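Local atomic coordinates of diaminopimelate decarboxylase (PDB entry 7JPJ), a protein that probably catalyses the pyridoxal 5'-phosphate-dependent decarboxylation of diaminopimelate in lysine biosynthesis, working as an obligate dimer. Residues H77-G83 against N98-Q104; V144-G149 against F174-H178; S293-V299 against F309-A314. One frame throughout, in Å; residues are numbered along the deposited sequence.

Contact 1: H77-G83 against N98-Q104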
loop_
_atom_site.group_PDB
_atom_site.type_symbol
_atom_site.label_atom_id
_atom_site.label_comp_id
_atom_site.label_asym_id
_atom_site.label_seq_id
_atom_site.Cartn_x
_atom_site.Cartn_y
_atom_site.Cartn_z
ATOM N N HIS A 77 9.658 -18.576 18.259
ATOM C CA HIS A 77 10.651 -18.447 17.205
ATOM C C HIS A 77 10.139 -17.494 16.123
ATOM O O HIS A 77 9.101 -16.843 16.276
ATOM C CB HIS A 77 11.008 -19.827 16.657
ATOM C CG HIS A 77 11.719 -20.703 17.644
ATOM N ND1 HIS A 77 12.679 -21.619 17.272
ATOM C CD2 HIS A 77 11.610 -20.799 18.990
ATOM C CE1 HIS A 77 13.128 -22.244 18.346
ATOM N NE2 HIS A 77 12.495 -21.765 19.401
ATOM N N VAL A 78 10.865 -17.398 15.011
ATOM C CA VAL A 78 10.578 -16.425 13.962
ATOM C C VAL A 78 10.467 -17.148 12.625
ATOM O O VAL A 78 11.300 -18.003 12.304
ATOM C CB VAL A 78 11.661 -15.329 13.901
ATOM C CG1 VAL A 78 11.736 -14.712 12.512
ATOM C CG2 VAL A 78 11.391 -14.260 14.944
ATOM N N ASP A 79 9.429 -16.809 11.853
ATOM C CA ASP A 79 9.270 -17.246 10.468
ATOM C C ASP A 79 9.476 -16.035 9.561
ATOM O O ASP A 79 8.666 -15.102 9.570
ATOM C CB ASP A 79 7.895 -17.875 10.247
ATOM C CG ASP A 79 7.432 -17.788 8.795
ATOM O OD1 ASP A 79 8.214 -18.143 7.879
ATOM O OD2 ASP A 79 6.274 -17.367 8.572
ATOM N N ALA A 80 10.550 -16.060 8.775
ATOM C CA ALA A 80 10.948 -14.922 7.957
ATOM C C ALA A 80 10.503 -15.111 6.512
ATOM O O ALA A 80 10.524 -16.227 5.985
ATOM C CB ALA A 80 12.461 -14.719 8.015
ATOM N N SER A 81 10.112 -14.006 5.874
ATOM C CA SER A 81 9.592 -14.027 4.514
ATOM C C SER A 81 10.630 -13.658 3.462
ATOM O O SER A 81 10.332 -13.750 2.266
ATOM C CB SER A 81 8.402 -13.072 4.393
ATOM O OG SER A 81 7.295 -13.554 5.124
ATOM N N SER A 82 11.820 -13.227 3.870
ATOM C CA SER A 82 12.872 -12.882 2.926
ATOM C C SER A 82 14.193 -12.848 3.673
ATOM O O SER A 82 14.228 -12.823 4.906
ATOM C CB SER A 82 12.608 -11.533 2.242
ATOM O OG SER A 82 12.665 -10.463 3.170
ATOM N N GLY A 83 15.284 -12.849 2.906
ATOM C CA GLY A 83 16.598 -12.721 3.508
ATOM C C GLY A 83 16.772 -11.442 4.295
ATOM O O GLY A 83 17.618 -11.384 5.193
ATOM N N ASN A 98 16.695 -19.989 15.551
ATOM C CA ASN A 98 15.284 -19.746 15.815
ATOM C C ASN A 98 14.554 -19.158 14.615
ATOM O O ASN A 98 13.353 -18.885 14.713
ATOM C CB ASN A 98 15.116 -18.814 17.019
ATOM C CG ASN A 98 15.566 -19.450 18.320
ATOM O OD1 ASN A 98 16.350 -20.401 18.327
ATOM N ND2 ASN A 98 15.064 -18.928 19.433
ATOM N N ILE A 99 15.239 -18.961 13.493
ATOM C CA ILE A 99 14.651 -18.379 12.294
ATOM C C ILE A 99 14.526 -19.464 11.237
ATOM O O ILE A 99 15.463 -20.242 11.023
ATOM C CB ILE A 99 15.491 -17.200 11.770
ATOM C CG1 ILE A 99 15.791 -16.211 12.898
ATOM C CG2 ILE A 99 14.775 -16.507 10.620
ATOM C CD1 ILE A 99 16.699 -15.071 12.487
ATOM N N SER A 100 13.367 -19.522 10.586
ATOM C CA SER A 100 13.165 -20.335 9.397
ATOM C C SER A 100 12.781 -19.420 8.242
ATOM O O SER A 100 12.038 -18.451 8.429
ATOM C CB SER A 100 12.088 -21.405 9.619
ATOM O OG SER A 100 10.793 -20.835 9.653
ATOM N N LEU A 101 13.293 -19.722 7.050
ATOM C CA LEU A 101 13.131 -18.861 5.880
ATOM C C LEU A 101 12.223 -19.541 4.860
ATOM O O LEU A 101 12.582 -20.579 4.291
ATOM C CB LEU A 101 14.487 -18.527 5.262
ATOM C CG LEU A 101 14.480 -17.832 3.901
ATOM C CD1 LEU A 101 13.759 -16.492 3.972
ATOM C CD2 LEU A 101 15.899 -17.653 3.386
ATOM N N SER A 102 11.052 -18.952 4.633
ATOM C CA SER A 102 10.129 -19.365 3.580
ATOM C C SER A 102 9.830 -18.132 2.737
ATOM O O SER A 102 9.099 -17.239 3.179
ATOM C CB SER A 102 8.845 -19.960 4.158
ATOM O OG SER A 102 9.104 -20.686 5.348
ATOM N N THR A 103 10.392 -18.079 1.532
ATOM C CA THR A 103 10.371 -16.862 0.737
ATOM C C THR A 103 10.012 -17.182 -0.706
ATOM O O THR A 103 10.255 -18.287 -1.197
ATOM C CB THR A 103 11.732 -16.142 0.797
ATOM O OG1 THR A 103 11.681 -14.941 0.020
ATOM C CG2 THR A 103 12.845 -17.039 0.271
ATOM N N GLN A 104 9.411 -16.196 -1.378
ATOM C CA GLN A 104 9.202 -16.266 -2.817
ATOM C C GLN A 104 10.468 -15.954 -3.599
ATOM O O GLN A 104 10.575 -16.346 -4.765
ATOM C CB GLN A 104 8.097 -15.295 -3.245
ATOM C CG GLN A 104 6.690 -15.715 -2.852
ATOM C CD GLN A 104 6.112 -16.765 -3.781
ATOM O OE1 GLN A 104 6.460 -17.940 -3.697
ATOM N NE2 GLN A 104 5.226 -16.344 -4.675
HETATM O O HOH W 1 7.157 -16.553 5.524
HETATM O O HOH W 2 8.463 -13.704 -0.061
#

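Contact 2: V144-G149 against F174-H178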
loop_
_atom_site.group_PDB
_atom_site.type_symbol
_atom_site.label_atom_id
_atom_site.label_comp_id
_atom_site.label_asym_id
_atom_site.label_seq_id
_atom_site.Cartn_x
_atom_site.Cartn_y
_atom_site.Cartn_z
ATOM N N VAL A 144 11.008 -28.401 3.100
ATOM C CA VAL A 144 10.326 -28.423 1.809
ATOM C C VAL A 144 8.889 -27.967 2.017
ATOM O O VAL A 144 8.128 -28.622 2.737
ATOM C CB VAL A 144 10.352 -29.821 1.166
ATOM C CG1 VAL A 144 9.713 -29.785 -0.210
ATOM C CG2 VAL A 144 11.778 -30.342 1.072
ATOM N N ARG A 145 8.512 -26.857 1.382
ATOM C CA ARG A 145 7.127 -26.405 1.402
ATOM C C ARG A 145 6.374 -27.001 0.220
ATOM O O ARG A 145 6.820 -26.898 -0.927
ATOM C CB ARG A 145 7.024 -24.879 1.367
ATOM C CG ARG A 145 5.579 -24.415 1.210
ATOM C CD ARG A 145 5.353 -22.972 1.620
ATOM N NE ARG A 145 3.964 -22.579 1.385
ATOM C CZ ARG A 145 3.425 -21.435 1.796
ATOM N NH1 ARG A 145 4.158 -20.559 2.468
ATOM N NH2 ARG A 145 2.152 -21.167 1.532
ATOM N N VAL A 146 5.228 -27.614 0.503
ATOM C CA VAL A 146 4.443 -28.330 -0.496
ATOM C C VAL A 146 3.147 -27.574 -0.751
ATOM O O VAL A 146 2.493 -27.104 0.188
ATOM C CB VAL A 146 4.146 -29.774 -0.044
ATOM C CG1 VAL A 146 3.317 -30.508 -1.089
ATOM C CG2 VAL A 146 5.438 -30.519 0.245
ATOM N N ASN A 147 2.789 -27.442 -2.030
ATOM C CA ASN A 147 1.436 -27.062 -2.413
ATOM C C ASN A 147 0.615 -28.341 -2.487
ATOM O O ASN A 147 0.741 -29.100 -3.457
ATOM C CB ASN A 147 1.420 -26.318 -3.751
ATOM C CG ASN A 147 0.035 -25.797 -4.124
ATOM O OD1 ASN A 147 -0.977 -26.218 -3.568
ATOM N ND2 ASN A 147 -0.007 -24.875 -5.078
ATOM N N PRO A 148 -0.238 -28.613 -1.494
ATOM C CA PRO A 148 -0.920 -29.916 -1.429
ATOM C C PRO A 148 -1.904 -30.171 -2.557
ATOM O O PRO A 148 -2.489 -31.259 -2.602
ATOM C CB PRO A 148 -1.654 -29.861 -0.077
ATOM C CG PRO A 148 -1.027 -28.724 0.673
ATOM C CD PRO A 148 -0.608 -27.742 -0.369
ATOM N N GLY A 149 -2.104 -29.220 -3.465
ATOM C CA GLY A 149 -3.098 -29.355 -4.505
ATOM C C GLY A 149 -4.446 -28.768 -4.161
ATOM O O GLY A 149 -5.364 -28.833 -4.988
ATOM N N PHE A 174 2.629 -20.575 -4.303
ATOM C CA PHE A 174 3.355 -20.922 -3.089
ATOM C C PHE A 174 3.660 -22.414 -3.042
ATOM O O PHE A 174 2.810 -23.250 -3.360
ATOM C CB PHE A 174 2.551 -20.531 -1.848
ATOM C CG PHE A 174 2.138 -19.089 -1.811
ATOM C CD1 PHE A 174 2.942 -18.104 -2.356
ATOM C CD2 PHE A 174 0.940 -18.720 -1.221
ATOM C CE1 PHE A 174 2.558 -16.776 -2.316
ATOM C CE2 PHE A 174 0.548 -17.398 -1.175
ATOM C CZ PHE A 174 1.359 -16.422 -1.724
ATOM N N GLY A 175 4.877 -22.744 -2.628
ATOM C CA GLY A 175 5.267 -24.131 -2.454
ATOM C C GLY A 175 5.402 -24.878 -3.770
ATOM O O GLY A 175 5.117 -24.374 -4.856
ATOM N N ILE A 176 5.853 -26.121 -3.649
ATOM C CA ILE A 176 6.058 -27.002 -4.791
ATOM C C ILE A 176 4.781 -27.786 -5.044
ATOM O O ILE A 176 4.146 -28.285 -4.108
ATOM C CB ILE A 176 7.251 -27.944 -4.548
ATOM C CG1 ILE A 176 8.476 -27.149 -4.092
ATOM C CG2 ILE A 176 7.570 -28.746 -5.798
ATOM C CD1 ILE A 176 9.718 -27.994 -3.904
ATOM N N TRP A 177 4.403 -27.892 -6.316
ATOM C CA TRP A 177 3.204 -28.628 -6.694
ATOM C C TRP A 177 3.301 -30.076 -6.228
ATOM O O TRP A 177 4.330 -30.732 -6.411
ATOM C CB TRP A 177 3.011 -28.560 -8.212
ATOM C CG TRP A 177 1.640 -28.948 -8.691
ATOM C CD1 TRP A 177 1.344 -29.813 -9.705
ATOM C CD2 TRP A 177 0.382 -28.479 -8.186
ATOM N NE1 TRP A 177 -0.017 -29.916 -9.860
ATOM C CE2 TRP A 177 -0.630 -29.107 -8.939
ATOM C CE3 TRP A 177 0.012 -27.594 -7.167
ATOM C CZ2 TRP A 177 -1.984 -28.879 -8.707
ATOM C CZ3 TRP A 177 -1.330 -27.368 -6.938
ATOM C CH2 TRP A 177 -2.313 -28.008 -7.705
ATOM N N HIS A 178 2.218 -30.569 -5.622
ATOM C CA HIS A 178 2.250 -31.880 -4.976
ATOM C C HIS A 178 2.586 -32.996 -5.955
ATOM O O HIS A 178 3.180 -34.007 -5.559
ATOM C CB HIS A 178 0.912 -32.166 -4.299
ATOM C CG HIS A 178 -0.199 -32.454 -5.259
ATOM N ND1 HIS A 178 -0.900 -31.458 -5.904
ATOM C CD2 HIS A 178 -0.727 -33.625 -5.686
ATOM C CE1 HIS A 178 -1.815 -32.003 -6.687
ATOM N NE2 HIS A 178 -1.731 -33.316 -6.573
#

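Contact 3: S293-V299 against F309-A314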
loop_
_atom_site.group_PDB
_atom_site.type_symbol
_atom_site.label_atom_id
_atom_site.label_comp_id
_atom_site.label_asym_id
_atom_site.label_seq_id
_atom_site.Cartn_x
_atom_site.Cartn_y
_atom_site.Cartn_z
ATOM N N SER A 293 -5.165 8.437 16.325
ATOM C CA SER A 293 -5.153 9.658 15.533
ATOM C C SER A 293 -6.114 10.673 16.138
ATOM O O SER A 293 -6.879 10.370 17.059
ATOM C CB SER A 293 -5.530 9.383 14.071
ATOM O OG SER A 293 -6.893 9.009 13.962
ATOM N N LYS A 294 -6.072 11.889 15.603
ATOM C CA LYS A 294 -6.943 12.967 16.039
ATOM C C LYS A 294 -7.874 13.375 14.906
ATOM O O LYS A 294 -7.525 13.282 13.725
ATOM C CB LYS A 294 -6.137 14.182 16.521
ATOM C CG LYS A 294 -6.023 14.269 18.041
ATOM C CD LYS A 294 -5.099 15.397 18.495
ATOM C CE LYS A 294 -4.136 14.925 19.584
ATOM N NZ LYS A 294 -4.619 15.262 20.958
ATOM N N VAL A 295 -9.073 13.818 15.282
ATOM C CA VAL A 295 -10.042 14.361 14.335
ATOM C C VAL A 295 -9.636 15.807 14.063
ATOM O O VAL A 295 -9.872 16.696 14.883
ATOM C CB VAL A 295 -11.475 14.262 14.862
ATOM C CG1 VAL A 295 -12.465 14.671 13.783
ATOM C CG2 VAL A 295 -11.761 12.850 15.350
ATOM N N GLN A 296 -9.011 16.048 12.912
ATOM C CA GLN A 296 -8.526 17.378 12.569
ATOM C C GLN A 296 -9.543 18.211 11.801
ATOM O O GLN A 296 -9.332 19.419 11.644
ATOM C CB GLN A 296 -7.230 17.276 11.756
ATOM C CG GLN A 296 -7.316 16.348 10.557
ATOM C CD GLN A 296 -7.348 17.095 9.236
ATOM O OE1 GLN A 296 -7.344 18.325 9.202
ATOM N NE2 GLN A 296 -7.386 16.349 8.138
ATOM N N ASP A 297 -10.634 17.611 11.328
ATOM C CA ASP A 297 -11.658 18.355 10.607
ATOM C C ASP A 297 -12.942 17.538 10.568
ATOM O O ASP A 297 -12.915 16.309 10.654
ATOM C CB ASP A 297 -11.207 18.703 9.184
ATOM C CG ASP A 297 -11.937 19.905 8.617
ATOM O OD1 ASP A 297 -12.887 20.399 9.261
ATOM O OD2 ASP A 297 -11.560 20.359 7.520
ATOM N N LYS A 298 -14.065 18.243 10.430
ATOM C CA LYS A 298 -15.387 17.628 10.382
ATOM C C LYS A 298 -16.250 18.414 9.405
ATOM O O LYS A 298 -16.511 19.599 9.626
ATOM C CB LYS A 298 -16.025 17.599 11.775
ATOM C CG LYS A 298 -17.351 16.866 11.855
ATOM C CD LYS A 298 -17.923 16.928 13.264
ATOM C CE LYS A 298 -19.271 16.228 13.349
ATOM N NZ LYS A 298 -19.833 16.249 14.730
ATOM N N VAL A 299 -16.686 17.761 8.326
ATOM C CA VAL A 299 -17.420 18.420 7.253
ATOM C C VAL A 299 -18.726 17.678 6.998
ATOM O O VAL A 299 -18.907 16.528 7.405
ATOM C CB VAL A 299 -16.588 18.508 5.955
ATOM C CG1 VAL A 299 -15.261 19.195 6.226
ATOM C CG2 VAL A 299 -16.364 17.124 5.377
ATOM N N PHE A 309 -18.673 13.702 7.718
ATOM C CA PHE A 309 -17.339 13.152 7.520
ATOM C C PHE A 309 -16.417 13.582 8.653
ATOM O O PHE A 309 -16.322 14.774 8.965
ATOM C CB PHE A 309 -16.751 13.603 6.180
ATOM C CG PHE A 309 -17.525 13.129 4.983
ATOM C CD1 PHE A 309 -18.633 13.826 4.533
ATOM C CD2 PHE A 309 -17.135 11.991 4.295
ATOM C CE1 PHE A 309 -19.339 13.391 3.427
ATOM C CE2 PHE A 309 -17.838 11.555 3.189
ATOM C CZ PHE A 309 -18.941 12.254 2.755
ATOM N N LEU A 310 -15.738 12.609 9.258
ATOM C CA LEU A 310 -14.654 12.862 10.196
ATOM C C LEU A 310 -13.331 12.672 9.464
ATOM O O LEU A 310 -13.032 11.570 8.992
ATOM C CB LEU A 310 -14.733 11.925 11.399
ATOM C CG LEU A 310 -15.896 12.077 12.380
ATOM C CD1 LEU A 310 -15.659 11.190 13.584
ATOM C CD2 LEU A 310 -16.068 13.522 12.807
ATOM N N LYS A 311 -12.545 13.741 9.366
ATOM C CA LYS A 311 -11.259 13.712 8.682
ATOM C C LYS A 311 -10.148 13.612 9.720
ATOM O O LYS A 311 -10.046 14.462 10.610
ATOM C CB LYS A 311 -11.075 14.956 7.813
ATOM C CG LYS A 311 -12.291 15.309 6.964
ATOM C CD LYS A 311 -12.176 16.704 6.372
ATOM C CE LYS A 311 -11.890 16.657 4.885
ATOM N NZ LYS A 311 -11.757 18.024 4.304
ATOM N N LEU A 312 -9.321 12.580 9.598
ATOM C CA LEU A 312 -8.228 12.343 10.529
ATOM C C LEU A 312 -6.930 12.954 10.008
ATOM O O LEU A 312 -6.859 13.477 8.893
ATOM C CB LEU A 312 -8.034 10.844 10.759
ATOM C CG LEU A 312 -9.262 9.976 11.027
ATOM C CD1 LEU A 312 -8.869 8.511 10.971
ATOM C CD2 LEU A 312 -9.881 10.317 12.374
ATOM N N ASP A 313 -5.889 12.883 10.839
ATOM C CA ASP A 313 -4.528 13.188 10.414
ATOM C C ASP A 313 -3.748 11.924 10.071
ATOM O O ASP A 313 -2.519 11.891 10.199
ATOM C CB ASP A 313 -3.794 14.010 11.478
ATOM C CG ASP A 313 -3.652 13.280 12.807
ATOM O OD1 ASP A 313 -4.245 12.193 12.978
ATOM O OD2 ASP A 313 -2.943 13.810 13.691
ATOM N N ALA A 314 -4.453 10.880 9.639
ATOM C CA ALA A 314 -3.854 9.614 9.251
ATOM C C ALA A 314 -4.689 9.026 8.122
ATOM O O ALA A 314 -5.689 9.608 7.698
ATOM C CB ALA A 314 -3.769 8.658 10.444
HETATM O O HOH W 3 -9.900 19.295 5.553
#

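Contact 1: H77-G83 against N98-Q104
Two neighbouring parallel strands of the TIM-type barrel, 77-80 and 99-101, meet here as the strands of a beta-alpha-beta unit whose crossover is helix 83-91, and His-77 lies on Asn-98 where they begin. Ring and amide are stacked, their planes 6° apart: Asn-98 CG sits over one face of the imidazole toward its rim, 3.7 Å from His-77 CE1, and Asn-98 CB adds a CH-pi contact to the same ring. With CG anti to its own carbonyl carbon (chi1 -67°), the His-77 ring is carried out over the amide. A serine here would probably leave the Asn-98 amide without its flat cover and free to turn. Four backbone bonds then zip the strands together, among them Val-78 N to Asn-98 O (2.9 Å) and the nearly straight Ala-80 N to Ser-100 O (2.8 Å). On the face turned to helix 83-91, Ile-99 CG2 touches both Val-78 CG1 (4.0 Å) and Ala-80 CB (3.9 Å). The other face is polar, with Asp-79 and Ser-100 packed near Arg-56 of strand 53-58. At the C-terminal ends of the strands Ser-81 touches Lys-60, the predicted cofactor lysine, and Ser-82 OG bonds Asn-405 O of the second subunit. A water there donates to Ser-81 O and accepts from Gln-104 N, each at 3.0 Å.

Contact 2: V144-G149 against F174-H178
The amide plane of Asn-147 stands almost perpendicular to the indole of Trp-177, 85° apart. With CG anti to the backbone N (chi1 -175°), the amide is carried to the indole edge, Asn-147 ND2 3.4 Å from Trp-177 CZ3. Two bonds fix its rotation: ND2 donates to Gly-169 O, and OD1 accepts from Gly-149 N at 3.2 Å, closing an Asx turn that bends the chain after the strand. At the closing residue of the turn, Gly-149 CA lies 3.3 Å from His-178 ND1, where a side chain would collide with the imidazole. Over one face of that ring stands Pro-148 O, while His-178 ND1 lies over the centre of one indole face of Trp-177, whose NE1 hydrogen-bonds Thr-302 OG1 of the second subunit. Farther back, the extended Arg-145 runs alongside Phe-174 in the same direction; Phe-174 CB covers one face of the guanidinium, 3.5 Å from Arg-145 NH2, and the aromatic ring is turned 54° from the guanidinium plane. Between these two groups the backbones pair in parallel through Ile-176 N to Arg-145 O (3.0 Å) and Asn-147 N to Ile-176 O. The short strand 176-177, followed by helix 178-182, is thus a side branch on barrel strand 141-147, which also pairs with strands 119-122 and 196-201.

Contact 3: S293-V299 against F309-A314
Lys-311 O accepts from both Gln-296 N (3.0 Å) and Asp-297 N (3.3 Å), the signature of a classic beta bulge in the hairpin of strands 289-300 and 308-312. At the bulge two residues, Gln-296 and Asp-297, stand opposite the single Lys-311. Gln-296, bent at chi2 (107°), curls back until NE2 donates to Leu-312 O at 3.0 Å from above the carbonyl plane. Asp-297 and Lys-311 lie side by side, pointing the same way, CB of the aspartate 3.6 Å from CD of the lysine. Asp-297 OD2 and Lys-311 NZ, 4.0 Å apart, form a long salt bridge, joined also by a water that donates to the carboxylate and accepts from the ammonium. Next to them Val-299 CG2 packs on Phe-309 CB (3.6 Å), and on the reverse face Lys-298 and Leu-310 lie side by side, Lys-298 CG 3.7 Å from Leu-310 CD2. At the far end Asp-313 OD1 takes the Lys-294 N-H from above its carboxylate plane. Farther out, Thr-27 holds Asp-313 OD2 and Glu-348 holds Lys-298 NZ in a salt bridge. From the second subunit, Ser-124 bonds Asp-297 OD2, and Gln-104 of that subunit accepts from Lys-311 NZ through OE1 and from Gln-296 NE2 through its backbone O. Strand 308-312 pairs on its other side with strand 347-353, and strand 289-300 also pairs with strands 386-390 and 29-33, placing the hairpin inside the mixed sheet.

Overall arrangement
All three contacts are largely buried, yet each also reaches the second subunit. Contacts 1 and 2 share the parallel barrel sheet and touch through Gln-104 and Phe-174, with centres about 17 Å apart; contact 3 belongs to the mixed sheet across the chain's centre, about 38 Å from contact 1 between centres. Their chemistry follows their place. Contact 1 combines regular parallel pairing with an apolar face toward a helix, contact 2 relies on flat groups and glycines around a short side strand, and contact 3 gathers charges and amides at an antiparallel bulge. Across the dimer, contact 1 of one chain meets contact 3 of the other through Gln-104.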